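Local coordinates for methionine-binding lipoprotein metQ (Bacillus subtilis subsp. subtilis, PDB 4GOT) that probably binds methionine and passes it to the membrane permease of the MetNPQ ABC transporter, and also takes part in methionine sulfoxide transport, at residues A[19-24]-A[35-40]; A[122-127]-A[174-179]; A[181-184]-A[188-191]. All blocks are in the same frame, centred on the assembly; numbering follows the deposited sequence.

Contact 1. Residues A[19-24]-A[35-40]; sequences EILKEA and LKVKVL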
loop_
_atom_site.group_PDB
_atom_site.type_symbol
_atom_site.label_atom_id
_atom_site.label_comp_id
_atom_site.label_asym_id
_atom_site.label_seq_id
_atom_site.Cartn_x
_atom_site.Cartn_y
_atom_site.Cartn_z
ATOM N N GLU A 19 -12.674 -2.608 5.343
ATOM C CA GLU A 19 -13.941 -1.888 5.088
ATOM C C GLU A 19 -14.542 -2.156 3.669
ATOM O O GLU A 19 -15.776 -2.285 3.504
ATOM C CB GLU A 19 -13.736 -0.383 5.251
ATOM C CG GLU A 19 -13.197 0.035 6.608
ATOM C CD GLU A 19 -13.240 1.553 6.838
ATOM O OE1 GLU A 19 -13.298 2.333 5.844
ATOM O OE2 GLU A 19 -13.195 1.968 8.020
ATOM N N ILE A 20 -13.684 -2.227 2.658
ATOM C CA ILE A 20 -14.126 -2.551 1.295
ATOM C C ILE A 20 -14.705 -3.963 1.253
ATOM O O ILE A 20 -15.801 -4.178 0.700
ATOM C CB ILE A 20 -12.999 -2.412 0.276
ATOM C CG1 ILE A 20 -12.674 -0.923 0.069
ATOM C CG2 ILE A 20 -13.393 -3.015 -1.074
ATOM C CD1 ILE A 20 -11.369 -0.732 -0.645
ATOM N N LEU A 21 -14.006 -4.900 1.906
ATOM C CA LEU A 21 -14.510 -6.282 2.041
ATOM C C LEU A 21 -15.855 -6.348 2.776
ATOM O O LEU A 21 -16.740 -7.097 2.372
ATOM C CB LEU A 21 -13.466 -7.221 2.709
ATOM C CG LEU A 21 -12.179 -7.495 1.916
ATOM C CD1 LEU A 21 -11.184 -8.373 2.706
ATOM C CD2 LEU A 21 -12.446 -8.058 0.515
ATOM N N LYS A 22 -16.019 -5.575 3.840
ATOM C CA LYS A 22 -17.277 -5.567 4.562
ATOM C C LYS A 22 -18.371 -5.010 3.654
ATOM O O LYS A 22 -19.503 -5.485 3.694
ATOM C CB LYS A 22 -17.157 -4.780 5.856
ATOM C CG LYS A 22 -18.396 -4.730 6.733
ATOM C CD LYS A 22 -18.156 -3.743 7.889
ATOM C CE LYS A 22 -19.154 -3.887 9.039
ATOM N NZ LYS A 22 -20.228 -2.867 8.984
ATOM N N GLU A 23 -18.055 -4.022 2.823
ATOM C CA GLU A 23 -19.066 -3.550 1.859
ATOM C C GLU A 23 -19.412 -4.657 0.809
ATOM O O GLU A 23 -20.573 -4.806 0.449
ATOM C CB GLU A 23 -18.625 -2.235 1.200
ATOM C CG GLU A 23 -19.724 -1.500 0.455
ATOM C CD GLU A 23 -20.705 -0.755 1.372
ATOM O OE1 GLU A 23 -20.605 -0.835 2.622
ATOM O OE2 GLU A 23 -21.577 -0.065 0.809
ATOM N N ALA A 24 -18.407 -5.427 0.366
ATOM C CA ALA A 24 -18.551 -6.533 -0.604
ATOM C C ALA A 24 -19.312 -7.742 -0.033
ATOM O O ALA A 24 -19.839 -8.556 -0.805
ATOM C CB ALA A 24 -17.184 -7.006 -1.131
ATOM N N LEU A 35 -17.982 -14.675 3.803
ATOM C CA LEU A 35 -16.739 -13.926 3.948
ATOM C C LEU A 35 -16.324 -13.865 5.411
ATOM O O LEU A 35 -17.142 -13.595 6.278
ATOM C CB LEU A 35 -16.935 -12.505 3.427
ATOM C CG LEU A 35 -15.711 -11.618 3.200
ATOM C CD1 LEU A 35 -14.821 -12.071 2.039
ATOM C CD2 LEU A 35 -16.222 -10.206 2.988
ATOM N N LYS A 36 -15.054 -14.129 5.673
ATOM C CA LYS A 36 -14.450 -13.962 6.993
ATOM C C LYS A 36 -13.231 -13.080 6.766
ATOM O O LYS A 36 -12.430 -13.359 5.875
ATOM C CB LYS A 36 -14.085 -15.342 7.568
ATOM C CG LYS A 36 -13.938 -15.404 9.076
ATOM C CD LYS A 36 -14.360 -16.767 9.623
ATOM C CE LYS A 36 -13.297 -17.385 10.532
ATOM N NZ LYS A 36 -13.005 -16.578 11.751
ATOM N N VAL A 37 -13.145 -11.969 7.500
ATOM C CA VAL A 37 -12.004 -11.035 7.396
ATOM C C VAL A 37 -11.145 -11.030 8.676
ATOM O O VAL A 37 -11.670 -10.873 9.782
ATOM C CB VAL A 37 -12.461 -9.593 7.073
ATOM C CG1 VAL A 37 -11.249 -8.723 6.748
ATOM C CG2 VAL A 37 -13.465 -9.616 5.906
ATOM N N LYS A 38 -9.845 -11.267 8.503
ATOM C CA LYS A 38 -8.840 -11.163 9.568
ATOM C C LYS A 38 -7.954 -9.921 9.341
ATOM O O LYS A 38 -7.398 -9.736 8.227
ATOM C CB LYS A 38 -7.933 -12.424 9.589
ATOM C CG LYS A 38 -8.670 -13.762 9.638
ATOM C CD LYS A 38 -9.270 -14.021 10.999
ATOM C CE LYS A 38 -10.244 -15.200 10.997
ATOM N NZ LYS A 38 -9.562 -16.524 11.072
ATOM N N VAL A 39 -7.820 -9.075 10.370
ATOM C CA VAL A 39 -6.897 -7.907 10.305
ATOM C C VAL A 39 -5.651 -8.339 11.111
ATOM O O VAL A 39 -5.787 -8.920 12.194
ATOM C CB VAL A 39 -7.528 -6.623 10.913
ATOM C CG1 VAL A 39 -6.554 -5.479 10.824
ATOM C CG2 VAL A 39 -8.880 -6.251 10.250
ATOM N N LEU A 40 -4.455 -8.062 10.597
ATOM C CA LEU A 40 -3.195 -8.493 11.262
ATOM C C LEU A 40 -2.383 -7.249 11.679
ATOM O O LEU A 40 -2.633 -6.151 11.166
ATOM C CB LEU A 40 -2.410 -9.463 10.348
ATOM C CG LEU A 40 -3.198 -10.729 9.961
ATOM C CD1 LEU A 40 -2.384 -11.477 8.926
ATOM C CD2 LEU A 40 -3.517 -11.618 11.215
#
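Leu21 on the helix meets Val37 and Leu35 on the strand, and these three side chains carry the contact. Leu21 CB lies 4.0 Å from Val37 CG2. Its branch carbon CD1 reaches further along the valine and touches both methyls, with CD1 to Val37 CG1 at 4.1 Å. The two side chains cross at a slant, so one leucine methyl rests against the fork of the valine. Leu35 lies two residues earlier on the same strand. Its CD2 methyl is 4.1 Å from Leu21 CB and comes closer still to the backbone, 3.2 Å from Leu21 O. The Leu35 torsion explains this reach: with CG trans to the backbone N (chi1 -167°), the side chain extends toward the helix.

All three residues direct their CB atoms across the gap, and the nearest CA atoms are those of Leu21 and Val37, 7.6 Å apart. Further out, Val10 of strand 7-12 touches both leucines, and Ala12 touches Leu21. Leu223 of helix 218-227 also packs on Leu21. Backbone hydrogen bonds pair Lys36 with Ile8 and Val10, and Lys38 with Val10 and Ala12, along edge strand 34-38.

The segments belong to a beta-alpha-beta unit, in which helix 14-29 crosses over between parallel strands 7-12 and 34-38. No hydrogen bond joins 19-24 to 35-40, so between them the contact rests on apolar side chains, with one leucine methyl close against a helix carbonyl.

Contact 2. Residues A[122-127]-A[174-179]; sequences AMLENA and AVFINV. With MSE (selenomethionine), chain B.
Met123, modelled as selenomethionine, and Leu124 both touch the far end of the Phe176 ring. The Met-aromatic contact is made at the ring edge. Met123 SE lies 3.9 Å from Phe176 CE2 and 5.2 Å from the ring centroid. It sits 82° off the ring normal, close to the ring plane. The chain of Met123 runs out extended and then bends at its last torsion (chi3 78°). This turns the terminal methyl aside and leaves the selenium to meet the ring.

The aliphatic contact comes from Leu124, where CD2 is 4.0 Å from Phe176 CZ. CG of the leucine is almost as near to the same ring carbon. The methyl approaches the ring obliquely. Thus two successive helix residues share one ring, the selenium at CE2 and the leucine at CZ. All three residues are buried, and no hydrogen bond links the segments.

Asn178, just past the strand, belongs instead to the ligand pocket, and its side chain lies beside the carboxylate of the bound selenomethionine. Asn206, Arg119 and Glu87 hydrogen-bond this ligand.

Helix 117-126 packs on one face of the five-stranded sheet through Phe176 of strand 174-177. That strand lies between strands 107-111 and 90-92. Ile108 and Leu110 of the first neighbour touch the phenylalanine. Ile91, from the second, touches both Phe176 and Met123, while Phe89 meets the phenylalanine ring with planes at about 45°.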
loop_
_atom_site.group_PDB
_atom_site.type_symbol
_atom_site.label_atom_id
_atom_site.label_comp_id
_atom_site.label_asym_id
_atom_site.label_seq_id
_atom_site.Cartn_x
_atom_site.Cartn_y
_atom_site.Cartn_z
ATOM N N ALA A 122 11.365 8.401 -5.429
ATOM C CA ALA A 122 10.888 8.926 -6.718
ATOM C C ALA A 122 10.091 10.201 -6.462
ATOM O O ALA A 122 10.132 11.121 -7.271
ATOM C CB ALA A 122 10.039 7.902 -7.467
HETATM N N MSE A 123 9.380 10.245 -5.338
HETATM C CA MSE A 123 8.672 11.464 -4.923
HETATM C C MSE A 123 9.617 12.613 -4.616
HETATM O O MSE A 123 9.315 13.747 -4.937
HETATM C CB MSE A 123 7.804 11.212 -3.689
HETATM C CG MSE A 123 6.580 10.405 -4.030
HETATM SE SE MSE A 123 5.405 10.194 -2.530
HETATM C CE MSE A 123 4.570 11.976 -2.589
ATOM N N LEU A 124 10.740 12.312 -3.967
ATOM C CA LEU A 124 11.745 13.312 -3.696
ATOM C C LEU A 124 12.427 13.747 -4.999
ATOM O O LEU A 124 12.763 14.899 -5.133
ATOM C CB LEU A 124 12.783 12.844 -2.708
ATOM C CG LEU A 124 12.277 12.329 -1.337
ATOM C CD1 LEU A 124 13.451 12.021 -0.407
ATOM C CD2 LEU A 124 11.336 13.353 -0.708
ATOM N N GLU A 125 12.626 12.838 -5.950
ATOM C CA GLU A 125 13.300 13.211 -7.197
ATOM C C GLU A 125 12.368 14.101 -8.036
ATOM O O GLU A 125 12.802 15.094 -8.626
ATOM C CB GLU A 125 13.762 11.966 -7.974
ATOM C CG GLU A 125 14.461 12.305 -9.298
ATOM C CD GLU A 125 14.988 11.080 -10.047
ATOM O OE1 GLU A 125 14.236 10.070 -10.168
ATOM O OE2 GLU A 125 16.151 11.139 -10.513
ATOM N N ASN A 126 11.093 13.726 -8.083
ATOM C CA ASN A 126 10.055 14.511 -8.745
ATOM C C ASN A 126 9.897 15.919 -8.126
ATOM O O ASN A 126 9.625 16.876 -8.859
ATOM C CB ASN A 126 8.707 13.762 -8.695
ATOM C CG ASN A 126 7.552 14.612 -9.223
ATOM O OD1 ASN A 126 7.369 14.727 -10.432
ATOM N ND2 ASN A 126 6.792 15.240 -8.321
ATOM N N ALA A 127 10.059 16.030 -6.794
ATOM C CA ALA A 127 10.091 17.350 -6.076
ATOM C C ALA A 127 11.356 18.190 -6.339
ATOM O O ALA A 127 11.404 19.362 -5.965
ATOM C CB ALA A 127 9.887 17.175 -4.558
ATOM N N ALA A 174 10.101 15.676 7.603
ATOM C CA ALA A 174 9.098 15.202 6.658
ATOM C C ALA A 174 9.044 13.679 6.801
ATOM O O ALA A 174 10.064 13.028 7.110
ATOM C CB ALA A 174 9.456 15.613 5.217
ATOM N N VAL A 175 7.848 13.127 6.635
ATOM C CA VAL A 175 7.577 11.695 6.974
ATOM C C VAL A 175 6.667 11.040 5.937
ATOM O O VAL A 175 5.617 11.608 5.582
ATOM C CB VAL A 175 6.913 11.546 8.381
ATOM C CG1 VAL A 175 6.697 10.063 8.681
ATOM C CG2 VAL A 175 7.744 12.228 9.467
ATOM N N PHE A 176 7.093 9.875 5.408
ATOM C CA PHE A 176 6.256 9.066 4.488
ATOM C C PHE A 176 5.242 8.242 5.268
ATOM O O PHE A 176 5.614 7.588 6.247
ATOM C CB PHE A 176 7.093 8.127 3.609
ATOM C CG PHE A 176 7.855 8.843 2.512
ATOM C CD1 PHE A 176 9.127 9.346 2.759
ATOM C CD2 PHE A 176 7.323 8.996 1.248
ATOM C CE1 PHE A 176 9.850 10.026 1.763
ATOM C CE2 PHE A 176 8.040 9.661 0.243
ATOM C CZ PHE A 176 9.305 10.172 0.498
ATOM N N ILE A 177 3.971 8.299 4.856
ATOM C CA ILE A 177 2.907 7.458 5.476
ATOM C C ILE A 177 2.048 6.855 4.323
ATOM O O ILE A 177 1.523 7.587 3.443
ATOM C CB ILE A 177 1.985 8.226 6.478
ATOM C CG1 ILE A 177 2.780 9.190 7.390
ATOM C CG2 ILE A 177 1.196 7.233 7.329
ATOM C CD1 ILE A 177 1.933 10.073 8.303
ATOM N N ASN A 178 1.915 5.531 4.330
ATOM C CA ASN A 178 1.064 4.811 3.377
ATOM C C ASN A 178 -0.380 5.209 3.677
ATOM O O ASN A 178 -0.739 5.296 4.849
ATOM C CB ASN A 178 1.184 3.291 3.576
ATOM C CG ASN A 178 2.567 2.735 3.225
ATOM O OD1 ASN A 178 2.841 2.418 2.068
ATOM N ND2 ASN A 178 3.431 2.628 4.210
ATOM N N VAL A 179 -1.210 5.387 2.649
ATOM C CA VAL A 179 -2.611 5.802 2.863
ATOM C C VAL A 179 -3.355 4.909 3.900
ATOM O O VAL A 179 -4.085 5.418 4.736
ATOM C CB VAL A 179 -3.420 5.859 1.543
ATOM C CG1 VAL A 179 -4.903 6.156 1.847
ATOM C CG2 VAL A 179 -2.816 6.848 0.528
HETATM N N MSE B 300 -1.745 -0.143 1.085
HETATM C CA MSE B 300 -0.296 0.200 0.973
HETATM C C MSE B 300 0.000 1.224 -0.174
HETATM O O MSE B 300 -0.465 0.982 -1.255
HETATM O OXT MSE B 300 0.716 2.254 -0.090
HETATM C CB MSE B 300 0.489 -1.091 0.692
HETATM C CG MSE B 300 1.975 -0.994 0.839
HETATM SE SE MSE B 300 2.918 -2.633 0.252
HETATM C CE MSE B 300 2.494 -3.818 1.929
#

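Contact 3. Residues A[181-184]-A[188-191]; sequences YAIQ and NPKK
Ala182 CA lies 6.8 Å from Pro189 CA, and Ile183 CA lies 6.2 Å from Asn188 CA, so a short loop brings the end of one helix beside the start of the next. Pro189 meets both Ala182 and Ile183. Its CG is 4.1 Å from Ala182 CB, a contact between one methyl and the tip of the ring. The neighbouring ring carbon, Pro189 CD, is 4.0 Å from Ile183 CG1. The isoleucine places CG1 beside its backbone N (chi1 -63°), and its side chain crosses the proline at about a right angle. Two adjacent ring carbons thus serve two consecutive helix residues. The contact is wholly apolar.

Asn188 is the N-cap residue of helix 189-192. Its backbone O accepts a bond from Lys191 N at 3.1 Å, and its own N is bonded to Asp192 in that helix. This is a tight helix-loop-helix connection, with the first-turn proline packed on the last turn of helix 179-184.

Around the contact, Tyr92 of strand 90-92 touches both Ala182 and Pro189, joining the two short helices to the sheet. Ala243 touches Pro189. Ile183 also packs on Tyr240 and on Thr15 of helix 14-29, on the side of the fold that holds the six-stranded sheet.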
loop_
_atom_site.group_PDB
_atom_site.type_symbol
_atom_site.label_atom_id
_atom_site.label_comp_id
_atom_site.label_asym_id
_atom_site.label_seq_id
_atom_site.Cartn_x
_atom_site.Cartn_y
_atom_site.Cartn_z
ATOM N N TYR A 181 -2.357 3.293 6.619
ATOM C CA TYR A 181 -1.954 3.667 7.975
ATOM C C TYR A 181 -2.220 5.116 8.272
ATOM O O TYR A 181 -2.568 5.438 9.412
ATOM C CB TYR A 181 -0.503 3.298 8.198
ATOM C CG TYR A 181 -0.315 1.828 8.331
ATOM C CD1 TYR A 181 -1.123 1.086 9.213
ATOM C CD2 TYR A 181 0.700 1.153 7.621
ATOM C CE1 TYR A 181 -0.954 -0.283 9.350
ATOM C CE2 TYR A 181 0.885 -0.210 7.778
ATOM C CZ TYR A 181 0.064 -0.921 8.639
ATOM O OH TYR A 181 0.222 -2.288 8.800
ATOM N N ALA A 182 -2.185 5.990 7.237
ATOM C CA ALA A 182 -2.622 7.375 7.432
ATOM C C ALA A 182 -4.073 7.436 7.842
ATOM O O ALA A 182 -4.414 8.108 8.793
ATOM C CB ALA A 182 -2.399 8.198 6.157
ATOM N N ILE A 183 -4.959 6.769 7.092
ATOM C CA ILE A 183 -6.402 6.731 7.418
ATOM C C ILE A 183 -6.670 6.001 8.757
ATOM O O ILE A 183 -7.521 6.450 9.506
ATOM C CB ILE A 183 -7.281 6.124 6.288
ATOM C CG1 ILE A 183 -7.191 6.984 5.012
ATOM C CG2 ILE A 183 -8.772 6.107 6.670
ATOM C CD1 ILE A 183 -7.857 6.318 3.843
ATOM N N GLN A 184 -5.918 4.930 9.039
ATOM C CA GLN A 184 -6.032 4.204 10.305
ATOM C C GLN A 184 -5.760 5.093 11.549
ATOM O O GLN A 184 -6.431 4.941 12.556
ATOM C CB GLN A 184 -5.124 2.934 10.308
ATOM C CG GLN A 184 -5.445 1.983 11.493
ATOM C CD GLN A 184 -4.754 0.625 11.407
ATOM O OE1 GLN A 184 -4.317 0.188 10.333
ATOM N NE2 GLN A 184 -4.714 -0.094 12.545
ATOM N N ASN A 188 -6.490 12.578 6.993
ATOM C CA ASN A 188 -7.141 12.635 5.703
ATOM C C ASN A 188 -6.053 12.989 4.665
ATOM O O ASN A 188 -5.623 14.136 4.585
ATOM C CB ASN A 188 -8.258 13.691 5.784
ATOM C CG ASN A 188 -9.027 13.850 4.484
ATOM O OD1 ASN A 188 -9.922 14.694 4.396
ATOM N ND2 ASN A 188 -8.695 13.053 3.479
ATOM N N PRO A 189 -5.573 12.004 3.898
ATOM C CA PRO A 189 -4.401 12.268 3.070
ATOM C C PRO A 189 -4.510 13.486 2.100
ATOM O O PRO A 189 -3.576 14.281 2.010
ATOM C CB PRO A 189 -4.216 10.958 2.313
ATOM C CG PRO A 189 -4.756 9.925 3.249
ATOM C CD PRO A 189 -5.922 10.578 3.906
ATOM N N LYS A 190 -5.643 13.686 1.450
ATOM C CA LYS A 190 -5.760 14.800 0.499
ATOM C C LYS A 190 -5.811 16.207 1.138
ATOM O O LYS A 190 -5.551 17.200 0.455
ATOM C CB LYS A 190 -6.993 14.608 -0.409
ATOM C CG LYS A 190 -6.952 13.375 -1.301
ATOM C CD LYS A 190 -5.799 13.393 -2.308
ATOM C CE LYS A 190 -6.073 14.308 -3.500
ATOM N NZ LYS A 190 -4.807 14.636 -4.221
ATOM N N LYS A 191 -6.150 16.296 2.419
ATOM C CA LYS A 191 -6.193 17.569 3.149
ATOM C C LYS A 191 -4.937 17.803 3.991
ATOM O O LYS A 191 -4.568 18.931 4.236
ATOM C CB LYS A 191 -7.422 17.645 4.091
ATOM C CG LYS A 191 -8.820 17.650 3.453
ATOM C CD LYS A 191 -9.942 18.004 4.463
ATOM C CE LYS A 191 -9.838 17.275 5.830
ATOM N NZ LYS A 191 -11.024 17.377 6.752
#

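From the N terminus the three contacts follow in series, and none nests in or crosses another. Contact 1 closes first, over ten intervening residues, and joins a helix to the edge strand of the six-stranded sheet. Contact 2 spans 46 residues and ties a helix to an inner strand of the five-stranded sheet. Contacts 1 and 2 lie on opposite sides of the chain's centre, about 29 Å apart between centres. Contact 3 closes a three-residue loop just after contact 2. These two touch: Ile177 CG2 lies 3.6 Å from Ala182 N, and Val179 packs on Pro189. Asn178, within contact 2, and Asn180, between the two contacts, both belong to the ligand pocket.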